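Local atomic coordinates of uncharacterized protein YGR203W (Saccharomyces cerevisiae, PDB entry 3FS5), a protein that acts as a protein phosphatase related to Cdc25 and built on a single rhodanese-like domain. Residues T15-H18 with R19-Q22. Numbering follows the deposited sequence.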
loop_
_atom_site.group_PDB
_atom_site.type_symbol
_atom_site.label_atom_id
_atom_site.label_comp_id
_atom_site.label_asym_id
_atom_site.label_seq_id
_atom_site.Cartn_x
_atom_site.Cartn_y
_atom_site.Cartn_z
ATOM N N THR A 15 0.950 -2.307 -13.102
ATOM C CA THR A 15 0.714 -3.539 -13.851
ATOM C C THR A 15 1.055 -4.785 -13.037
ATOM O O THR A 15 0.388 -5.809 -13.164
ATOM C CB THR A 15 1.522 -3.567 -15.182
ATOM O OG1 THR A 15 2.916 -3.383 -14.910
ATOM C CG2 THR A 15 1.050 -2.461 -16.113
ATOM N N GLU A 16 2.089 -4.711 -12.201
ATOM C CA GLU A 16 2.454 -5.867 -11.388
ATOM C C GLU A 16 1.484 -6.060 -10.221
ATOM O O GLU A 16 1.152 -7.189 -9.874
ATOM C CB GLU A 16 3.891 -5.753 -10.867
ATOM C CG GLU A 16 4.343 -7.018 -10.137
ATOM C CD GLU A 16 5.855 -7.163 -10.039
ATOM O OE1 GLU A 16 6.309 -8.221 -9.543
ATOM O OE2 GLU A 16 6.585 -6.234 -10.451
ATOM N N LEU A 17 1.029 -4.969 -9.610
ATOM C CA LEU A 17 0.076 -5.095 -8.510
ATOM C C LEU A 17 -1.221 -5.680 -9.056
ATOM O O LEU A 17 -1.835 -6.544 -8.435
ATOM C CB LEU A 17 -0.219 -3.734 -7.866
ATOM C CG LEU A 17 -1.340 -3.735 -6.817
ATOM C CD1 LEU A 17 -1.027 -4.749 -5.717
ATOM C CD2 LEU A 17 -1.498 -2.334 -6.229
ATOM N N HIS A 18 -1.629 -5.209 -10.227
ATOM C CA HIS A 18 -2.855 -5.695 -10.840
ATOM C C HIS A 18 -2.768 -7.201 -11.067
ATOM O O HIS A 18 -3.742 -7.922 -10.871
ATOM C CB HIS A 18 -3.106 -4.963 -12.165
ATOM C CG HIS A 18 -4.273 -5.497 -12.932
ATOM N ND1 HIS A 18 -4.153 -6.513 -13.854
ATOM C CD2 HIS A 18 -5.591 -5.191 -12.878
ATOM C CE1 HIS A 18 -5.346 -6.812 -14.334
ATOM N NE2 HIS A 18 -6.236 -6.025 -13.758
ATOM N N ARG A 19 -1.597 -7.674 -11.471
ATOM C CA ARG A 19 -1.403 -9.098 -11.704
ATOM C C ARG A 19 -1.552 -9.847 -10.379
ATOM O O ARG A 19 -2.213 -10.884 -10.317
ATOM C CB ARG A 19 -0.021 -9.354 -12.310
ATOM C CG ARG A 19 0.213 -10.799 -12.719
ATOM C CD ARG A 19 1.571 -10.984 -13.391
ATOM N NE ARG A 19 1.867 -12.398 -13.617
ATOM C CZ ARG A 19 1.326 -13.145 -14.578
ATOM N NH1 ARG A 19 1.663 -14.426 -14.689
ATOM N NH2 ARG A 19 0.462 -12.615 -15.437
ATOM N N TRP A 20 -0.948 -9.314 -9.317
ATOM C CA TRP A 20 -1.046 -9.933 -7.994
ATOM C C TRP A 20 -2.501 -10.021 -7.546
ATOM O O TRP A 20 -2.913 -10.994 -6.910
ATOM C CB TRP A 20 -0.285 -9.112 -6.946
ATOM C CG TRP A 20 1.206 -9.136 -7.064
ATOM C CD1 TRP A 20 1.952 -9.694 -8.064
ATOM C CD2 TRP A 20 2.138 -8.561 -6.139
ATOM N NE1 TRP A 20 3.292 -9.500 -7.816
ATOM C CE2 TRP A 20 3.433 -8.808 -6.641
ATOM C CE3 TRP A 20 2.002 -7.862 -4.932
ATOM C CZ2 TRP A 20 4.588 -8.381 -5.978
ATOM C CZ3 TRP A 20 3.156 -7.438 -4.271
ATOM C CH2 TRP A 20 4.429 -7.700 -4.800
ATOM N N MET A 21 -3.274 -8.984 -7.849
ATOM C CA MET A 21 -4.675 -8.963 -7.454
ATOM C C MET A 21 -5.485 -10.009 -8.216
ATOM O O MET A 21 -6.361 -10.661 -7.645
ATOM C CB MET A 21 -5.251 -7.560 -7.659
ATOM C CG MET A 21 -4.699 -6.548 -6.654
ATOM S SD MET A 21 -5.267 -4.855 -6.888
ATOM C CE MET A 21 -6.943 -4.973 -6.266
ATOM N N GLN A 22 -5.177 -10.177 -9.499
ATOM C CA GLN A 22 -5.868 -11.162 -10.327
ATOM C C GLN A 22 -5.603 -12.582 -9.816
ATOM O O GLN A 22 -6.512 -13.409 -9.769
ATOM C CB GLN A 22 -5.404 -11.054 -11.786
ATOM C CG GLN A 22 -5.869 -9.797 -12.522
ATOM C CD GLN A 22 -7.353 -9.825 -12.855
ATOM O OE1 GLN A 22 -8.199 -9.840 -11.964
ATOM N NE2 GLN A 22 -7.671 -9.839 -14.145
#
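Met-21 N donates to Leu-17 O at 2.9 Å, and Trp-20 N to Glu-16 O at 3.0 Å with the straighter N-H...O angle, 161°. Gln-22 N to His-18 O and Arg-19 N to Thr-15 O extend the same i to i+4 series; the last is the longest at 3.2 Å. Glu-16 O also sits over one face of the Trp-20 indole, 3.2 Å from CD1. With CG of Glu-16 anti to the backbone N (chi1 -174°), the chain, extended beyond CG, crosses the indole at a slant, bringing its CG to 3.6 Å from Trp-20 NE1 and turning its carboxylate 84° against the indole plane. These residues belong to helix 14-23 of the rhodanese-like domain, which follows strand 10-12, one of the two outermost strands of the parallel sheet. On the helix's inward side Leu-17 and Trp-20 are buried against Ile-87 of strand 84-88, and Trp-20 meets Trp-119 edge-to-face. Leu-17 CG lies 4.1 Å from Met-21 SD, and both side chains reach Trp-128 and Ile-48. Farther round the helix, Gln-22 CG, set beside the backbone N by chi1, comes 3.5 Å from His-18 CE1, while the imidazole stacks with Tyr-132.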